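PDB 1OLT: oxygen-independent coproporphyrinogen III oxidase from Escherichia coli, which catalyses the anaerobic oxidative decarboxylation of two propionate groups of coproporphyrinogen III to the vinyl groups of protoporphyrinogen IX, using S-adenosyl-L-methionine and a [4Fe-4S] cluster. Local coordinates for residues Ser386-Glu389 / Gln390-Leu394; Ile433-Ile436 / Cys437-Phe440; Asp83-Leu86 / Asp87-Gln91. One frame throughout, in Å; residues are numbered along the deposited sequence.

Contact 1. Residues Ser386-Glu389 / Gln390-Leu394. Unlike the reference sequence in segment 386-389: Ser386 (reference Ala). Unlike the reference sequence in segment 390-394: Gln390 (reference Lys).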
loop_
_atom_site.group_PDB
_atom_site.type_symbol
_atom_site.label_atom_id
_atom_site.label_comp_id
_atom_site.label_asym_id
_atom_site.label_seq_id
_atom_site.Cartn_x
_atom_site.Cartn_y
_atom_site.Cartn_z
ATOM N N SER A 386 12.500 -24.662 7.207
ATOM C CA SER A 386 13.962 -24.872 7.175
ATOM C C SER A 386 14.797 -23.563 7.031
ATOM O O SER A 386 15.696 -23.330 7.847
ATOM C CB SER A 386 14.343 -25.901 6.097
ATOM O OG SER A 386 14.732 -27.129 6.678
ATOM N N PRO A 387 14.514 -22.739 6.009
ATOM C CA PRO A 387 15.182 -21.422 5.852
ATOM C C PRO A 387 15.131 -20.491 7.092
ATOM O O PRO A 387 16.145 -19.864 7.431
ATOM C CB PRO A 387 14.436 -20.787 4.674
ATOM C CG PRO A 387 13.969 -21.991 3.855
ATOM C CD PRO A 387 13.584 -23.025 4.893
ATOM N N ILE A 388 13.976 -20.406 7.752
ATOM C CA ILE A 388 13.872 -19.618 8.985
ATOM C C ILE A 388 14.765 -20.225 10.097
ATOM O O ILE A 388 15.512 -19.513 10.779
ATOM C CB ILE A 388 12.382 -19.429 9.381
ATOM C CG1 ILE A 388 11.772 -18.397 8.428
ATOM C CG2 ILE A 388 12.243 -18.956 10.827
ATOM C CD1 ILE A 388 10.364 -18.107 8.641
ATOM N N GLU A 389 14.734 -21.541 10.215
ATOM C CA GLU A 389 15.629 -22.278 11.143
ATOM C C GLU A 389 17.147 -22.045 10.932
ATOM O O GLU A 389 17.916 -22.024 11.907
ATOM C CB GLU A 389 15.336 -23.766 11.059
ATOM C CG GLU A 389 13.942 -24.114 11.549
ATOM C CD GLU A 389 13.720 -25.601 11.654
ATOM O OE1 GLU A 389 14.119 -26.323 10.710
ATOM O OE2 GLU A 389 13.151 -26.049 12.673
ATOM N N GLN A 390 17.564 -21.876 9.670
ATOM C CA GLN A 390 18.974 -21.625 9.338
ATOM C C GLN A 390 19.335 -20.195 9.683
ATOM O O GLN A 390 20.177 -19.949 10.554
ATOM C CB GLN A 390 19.271 -21.871 7.848
ATOM C CG GLN A 390 20.614 -21.237 7.353
ATOM C CD GLN A 390 21.219 -21.961 6.166
ATOM O OE1 GLN A 390 20.496 -22.431 5.290
ATOM N NE2 GLN A 390 22.550 -22.055 6.137
ATOM N N GLN A 391 18.687 -19.254 8.996
ATOM C CA GLN A 391 18.971 -17.828 9.185
ATOM C C GLN A 391 19.011 -17.384 10.654
ATOM O O GLN A 391 19.880 -16.592 11.032
ATOM C CB GLN A 391 17.943 -16.952 8.442
ATOM C CG GLN A 391 18.449 -15.531 8.085
ATOM C CD GLN A 391 17.311 -14.598 7.633
ATOM O OE1 GLN A 391 17.259 -13.422 8.032
ATOM N NE2 GLN A 391 16.402 -15.123 6.805
ATOM N N TRP A 392 18.078 -17.901 11.466
ATOM C CA TRP A 392 17.895 -17.465 12.855
ATOM C C TRP A 392 18.310 -18.491 13.935
ATOM O O TRP A 392 18.079 -18.257 15.114
ATOM C CB TRP A 392 16.438 -17.073 13.071
ATOM C CG TRP A 392 16.006 -15.891 12.258
ATOM C CD1 TRP A 392 15.146 -15.898 11.199
ATOM C CD2 TRP A 392 16.407 -14.521 12.444
ATOM N NE1 TRP A 392 14.983 -14.623 10.717
ATOM C CE2 TRP A 392 15.746 -13.755 11.461
ATOM C CE3 TRP A 392 17.247 -13.861 13.357
ATOM C CZ2 TRP A 392 15.914 -12.360 11.346
ATOM C CZ3 TRP A 392 17.415 -12.475 13.242
ATOM C CH2 TRP A 392 16.742 -11.743 12.243
ATOM N N ASP A 393 18.916 -19.605 13.527
ATOM C CA ASP A 393 19.439 -20.639 14.452
ATOM C C ASP A 393 18.375 -21.050 15.496
ATOM O O ASP A 393 18.594 -20.990 16.726
ATOM C CB ASP A 393 20.758 -20.169 15.121
ATOM C CG ASP A 393 21.566 -21.335 15.737
ATOM O OD1 ASP A 393 21.168 -21.884 16.788
ATOM O OD2 ASP A 393 22.624 -21.778 15.233
ATOM N N LEU A 394 17.213 -21.459 15.003
ATOM C CA LEU A 394 16.156 -21.957 15.886
ATOM C C LEU A 394 15.533 -23.245 15.354
ATOM O O LEU A 394 15.741 -23.606 14.192
ATOM C CB LEU A 394 15.106 -20.834 16.124
ATOM C CG LEU A 394 13.868 -20.474 15.244
ATOM C CD1 LEU A 394 13.891 -19.012 14.973
ATOM C CD2 LEU A 394 13.672 -21.231 13.932
#
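Leu394 folds back over the last turn of helix 385-391 and sets its CD2 methyl between Ile388 and Glu389. This is the tight part of the contact: CD2 lies 3.6 Å from Glu389 CA and 4.1 Å from Ile388 CG2. The leucine reaches there with CG between its own backbone N and carbonyl carbon (chi1 86°), an uncommon torsion for leucine. Its backbone carbonyl sits against the glutamate stem, Leu394 O being 3.2 Å from Glu389 CB. Ile388, the one buried residue, continues the apolar patch to Val373 of helix 365-380, and Trp392 joins it with CD1 4.2 Å from Ile388 CG2.

A Schellman motif turns the chain: Leu394 N donates to Glu389 O at 3.2 Å, and Asp393 N to Gln390 O. Asp393 takes the positive phi (50°) that this ending requires. The opposite character belongs to Ser386, Pro387, Gln390 and Gln391, which are exposed; Pro387 suits an early turn of a helix because it has no N-H to offer, and the extended chain of Gln390 carries its amide away.

Glu389 OE2 accepts a hydrogen bond from Phe396 N, just beyond the turn. Replacing Glu389 by an alanine would probably leave Phe396 N without this acceptor and uncover one flank of the Leu394 methyl. Backbone bonds thus end the helix, while the packed methyl and the carboxylate are consistent with a defined exit of the chain.

Contact 2. Residues Ile433-Ile436 / Cys437-Phe440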
loop_
_atom_site.group_PDB
_atom_site.type_symbol
_atom_site.label_atom_id
_atom_site.label_comp_id
_atom_site.label_asym_id
_atom_site.label_seq_id
_atom_site.Cartn_x
_atom_site.Cartn_y
_atom_site.Cartn_z
ATOM N N ILE A 433 -6.158 -15.108 5.278
ATOM C CA ILE A 433 -4.738 -15.018 5.568
ATOM C C ILE A 433 -4.418 -14.197 6.818
ATOM O O ILE A 433 -3.492 -14.509 7.525
ATOM C CB ILE A 433 -3.980 -14.437 4.354
ATOM C CG1 ILE A 433 -2.485 -14.681 4.502
ATOM C CG2 ILE A 433 -4.286 -12.937 4.177
ATOM C CD1 ILE A 433 -2.119 -16.145 4.473
ATOM N N ARG A 434 -5.183 -13.138 7.075
ATOM C CA ARG A 434 -4.964 -12.303 8.259
ATOM C C ARG A 434 -5.215 -13.136 9.532
ATOM O O ARG A 434 -4.470 -13.007 10.516
ATOM C CB ARG A 434 -5.844 -11.045 8.255
ATOM C CG ARG A 434 -5.606 -10.051 7.070
ATOM C CD ARG A 434 -6.837 -9.147 6.812
ATOM N NE ARG A 434 -6.784 -8.242 5.637
ATOM C CZ ARG A 434 -6.918 -8.604 4.331
ATOM N NH1 ARG A 434 -7.041 -9.880 3.973
ATOM N NH2 ARG A 434 -6.900 -7.660 3.369
ATOM N N ASN A 435 -6.242 -13.994 9.493
ATOM C CA ASN A 435 -6.498 -14.955 10.580
ATOM C C ASN A 435 -5.276 -15.814 10.842
ATOM O O ASN A 435 -4.851 -15.947 11.989
ATOM C CB ASN A 435 -7.694 -15.871 10.285
ATOM C CG ASN A 435 -8.959 -15.099 9.875
ATOM O OD1 ASN A 435 -9.158 -14.790 8.695
ATOM N ND2 ASN A 435 -9.821 -14.810 10.847
ATOM N N ILE A 436 -4.694 -16.376 9.780
ATOM C CA ILE A 436 -3.524 -17.246 9.914
ATOM C C ILE A 436 -2.317 -16.487 10.488
ATOM O O ILE A 436 -1.629 -16.973 11.401
ATOM C CB ILE A 436 -3.170 -17.888 8.534
ATOM C CG1 ILE A 436 -4.260 -18.872 8.090
ATOM C CG2 ILE A 436 -1.800 -18.567 8.551
ATOM C CD1 ILE A 436 -4.308 -19.110 6.581
ATOM N N CYS A 437 -2.052 -15.299 9.943
ATOM C CA CYS A 437 -0.917 -14.488 10.374
ATOM C C CYS A 437 -1.038 -14.088 11.842
ATOM O O CYS A 437 -0.027 -14.010 12.548
ATOM C CB CYS A 437 -0.767 -13.221 9.502
ATOM S SG CYS A 437 -0.277 -13.633 7.816
ATOM N N MET A 438 -2.271 -13.867 12.287
ATOM C CA MET A 438 -2.566 -13.471 13.660
ATOM C C MET A 438 -2.081 -14.496 14.701
ATOM O O MET A 438 -1.839 -14.132 15.863
ATOM C CB MET A 438 -4.077 -13.245 13.830
ATOM C CG MET A 438 -4.478 -12.191 14.867
ATOM S SD MET A 438 -6.221 -11.530 14.712
ATOM C CE MET A 438 -7.067 -12.804 13.650
ATOM N N CYS A 439 -1.948 -15.766 14.306
ATOM C CA CYS A 439 -1.424 -16.799 15.232
ATOM C C CYS A 439 0.022 -16.559 15.657
ATOM O O CYS A 439 0.478 -17.090 16.705
ATOM C CB CYS A 439 -1.535 -18.191 14.623
ATOM S SG CYS A 439 -3.244 -18.604 14.301
ATOM N N PHE A 440 0.721 -15.769 14.848
ATOM C CA PHE A 440 2.108 -15.414 15.077
ATOM C C PHE A 440 2.326 -14.016 15.694
ATOM O O PHE A 440 3.466 -13.598 15.896
ATOM C CB PHE A 440 2.887 -15.567 13.769
ATOM C CG PHE A 440 2.996 -16.982 13.326
ATOM C CD1 PHE A 440 4.011 -17.808 13.822
ATOM C CD2 PHE A 440 2.070 -17.525 12.455
ATOM C CE1 PHE A 440 4.115 -19.140 13.431
ATOM C CE2 PHE A 440 2.166 -18.852 12.075
ATOM C CZ PHE A 440 3.202 -19.671 12.586
#
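The ring of Phe440 turns an edge to the backbone of Ile436: Ile436 O lies near the ring plane, 3.9 Å from Phe440 CD2. Beyond the two segments, Phe440 forms an edge-to-face pair with Phe400; a flat aromatic suits this buried corner because it can offer an edge to the carbonyl and still pair with a second ring.

The same oxygen accepts a hydrogen bond from Cys439 N at 3.2 Å, but from above the carbonyl plane, 58° out of it, a span of three residues in place of the four of a regular alpha-helical bond. Just before it the bonds span four residues, with Cys437 N bonded to Ile433 O at 2.9 Å and Met438 N to Arg434 O at 3.0 Å.

Cys437 has SG anti to its carbonyl carbon (chi1 -68°), which swings the sulfur back along the helix to 4.1 Å from Ile433 CG1 and 3.3 Å from Ile433 O. Small and weakly polar, a cysteine fits this buried face, where Ile374, Leu377 and Ile378 of helix 365-380 close over it. Ile433 and Ile436 offer branched surfaces to Val425 of strand 422-425. Met438, exposed, bends its chain at chi3 and brings CE to 3.8 Å from Asn435 CA.

Ile433, Ile436, Cys437, Cys439 and Phe440 are therefore the buried residues, packing this segment among two helices and a strand, while the backbone bonds shorten to a three-residue span and Phe440 O takes a side-chain donor, Arg370 NH1.

Contact 3. Residues Asp83-Leu86 / Asp87-Gln91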
loop_
_atom_site.group_PDB
_atom_site.type_symbol
_atom_site.label_atom_id
_atom_site.label_comp_id
_atom_site.label_asym_id
_atom_site.label_seq_id
_atom_site.Cartn_x
_atom_site.Cartn_y
_atom_site.Cartn_z
ATOM N N ASP A 83 3.358 24.828 -2.664
ATOM C CA ASP A 83 4.711 25.477 -2.732
ATOM C C ASP A 83 5.394 25.514 -1.371
ATOM O O ASP A 83 6.577 25.245 -1.279
ATOM C CB ASP A 83 4.660 26.872 -3.297
ATOM C CG ASP A 83 4.217 26.901 -4.735
ATOM O OD1 ASP A 83 4.818 26.177 -5.636
ATOM O OD2 ASP A 83 3.200 27.628 -5.010
ATOM N N GLN A 84 4.626 25.833 -0.320
ATOM C CA GLN A 84 5.113 25.833 1.045
ATOM C C GLN A 84 5.563 24.407 1.447
ATOM O O GLN A 84 6.563 24.254 2.070
ATOM C CB GLN A 84 4.044 26.279 2.047
ATOM C CG GLN A 84 3.458 27.662 1.824
ATOM C CD GLN A 84 2.348 28.010 2.803
ATOM O OE1 GLN A 84 1.631 27.108 3.257
ATOM N NE2 GLN A 84 2.232 29.342 3.174
ATOM N N TYR A 85 4.817 23.403 1.031
ATOM C CA TYR A 85 5.127 22.054 1.366
ATOM C C TYR A 85 6.417 21.583 0.689
ATOM O O TYR A 85 7.265 20.953 1.340
ATOM C CB TYR A 85 3.936 21.164 0.990
ATOM C CG TYR A 85 4.089 19.739 1.447
ATOM C CD1 TYR A 85 3.996 19.437 2.770
ATOM C CD2 TYR A 85 4.317 18.739 0.561
ATOM C CE1 TYR A 85 4.139 18.129 3.221
ATOM C CE2 TYR A 85 4.422 17.389 0.988
ATOM C CZ TYR A 85 4.354 17.116 2.341
ATOM O OH TYR A 85 4.452 15.813 2.832
ATOM N N LEU A 86 6.600 21.898 -0.588
ATOM C CA LEU A 86 7.838 21.610 -1.265
ATOM C C LEU A 86 9.000 22.406 -0.692
ATOM O O LEU A 86 10.131 21.892 -0.691
ATOM C CB LEU A 86 7.759 21.858 -2.783
ATOM C CG LEU A 86 6.921 20.938 -3.665
ATOM C CD1 LEU A 86 7.216 21.034 -5.159
ATOM C CD2 LEU A 86 6.977 19.625 -3.261
ATOM N N ASP A 87 8.753 23.591 -0.120
ATOM C CA ASP A 87 9.828 24.297 0.603
ATOM C C ASP A 87 10.308 23.420 1.767
ATOM O O ASP A 87 11.499 23.356 2.037
ATOM C CB ASP A 87 9.423 25.665 1.135
ATOM C CG ASP A 87 9.190 26.676 0.051
ATOM O OD1 ASP A 87 9.707 26.534 -1.078
ATOM O OD2 ASP A 87 8.479 27.716 0.263
ATOM N N ALA A 88 9.372 22.814 2.485
ATOM C CA ALA A 88 9.698 21.957 3.640
ATOM C C ALA A 88 10.365 20.644 3.223
ATOM O O ALA A 88 11.308 20.222 3.841
ATOM C CB ALA A 88 8.480 21.678 4.449
ATOM N N LEU A 89 9.876 20.033 2.166
ATOM C CA LEU A 89 10.468 18.819 1.588
ATOM C C LEU A 89 11.896 19.075 1.129
ATOM O O LEU A 89 12.792 18.259 1.422
ATOM C CB LEU A 89 9.675 18.279 0.418
ATOM C CG LEU A 89 8.397 17.516 0.732
ATOM C CD1 LEU A 89 7.734 17.236 -0.596
ATOM C CD2 LEU A 89 8.781 16.199 1.450
ATOM N N GLU A 90 12.133 20.216 0.504
ATOM C CA GLU A 90 13.513 20.607 0.173
ATOM C C GLU A 90 14.453 20.549 1.405
ATOM O O GLU A 90 15.563 20.042 1.337
ATOM C CB GLU A 90 13.569 22.012 -0.435
ATOM C CG GLU A 90 15.003 22.490 -0.728
ATOM C CD GLU A 90 15.082 23.842 -1.499
ATOM O OE1 GLU A 90 14.091 24.601 -1.549
ATOM O OE2 GLU A 90 16.195 24.204 -2.005
ATOM N N GLN A 91 14.018 21.126 2.498
ATOM C CA GLN A 91 14.825 21.154 3.712
ATOM C C GLN A 91 14.973 19.704 4.286
ATOM O O GLN A 91 16.075 19.276 4.644
ATOM C CB GLN A 91 14.241 22.090 4.740
ATOM C CG GLN A 91 14.317 23.612 4.397
ATOM C CD GLN A 91 15.667 24.049 3.965
ATOM O OE1 GLN A 91 16.643 23.621 4.548
ATOM N NE2 GLN A 91 15.749 24.798 2.850
#
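Tyr85 has its CG anti to the backbone N (chi1 -173°) and Leu89, one helical turn on, has its CG anti to the carbonyl carbon (chi1 -77°); together these torsions bring ring and methyl against each other across the turn. Leu89 CD1 comes obliquely to the ring, 3.7 Å from Tyr85 CE2. The same methyl also touches Leu86 CD2 at 3.7 Å, making Leu89 the hub of a small apolar cluster that Val57 of strand 53-62 and Leu126 of helix 120-133 extend.

Tyrosine suits its place by being both flat and polar-tipped: its hydroxyl is hydrogen-bonded to His58 O and Val326 N, and its ring pairs edge-to-face with Phe61. Ala88 is small enough to sit against Tyr347 of helix 343-353. Beneath the side chains the backbone is regular, Leu89 N reaching Tyr85 O at 2.9 Å in the carbonyl plane.

The acidic side differs. Asp87 and Glu90 both form salt bridges with Arg125, and Asp83 is hydrogen-bonded to Gln122. This part of helix 80-96 is thus amphipathic: hydrocarbon packs it on the strand whose residues include the S-adenosyl-L-methionine-binding Tyr56, and also on helix 120-133, where carboxylates, probably balanced in part by the arginine, add polar links.

How the contacts relate
Along the chain contact 3 comes first, then contact 1, then contact 2. Contact 3 lies on helix 80-96 of the radical SAM core, packed on strand 53-62 in the parallel part of the mixed sheet, its centre about 45 Å from that of contact 1 and 41 Å from that of contact 2, and across the chain's centre from contact 2. Contacts 1 and 2 belong to the C-terminal part; their centres are 20 Å apart and their nearest atoms about 8 Å, without touching. Helix 365-380 joins them, meeting Ile388 and Trp392 of one and Ile433 and Cys437 of the other. The contacts thus sit in distant parts of one chain, contact 3 in the cofactor-binding core and the other two about a shared helix.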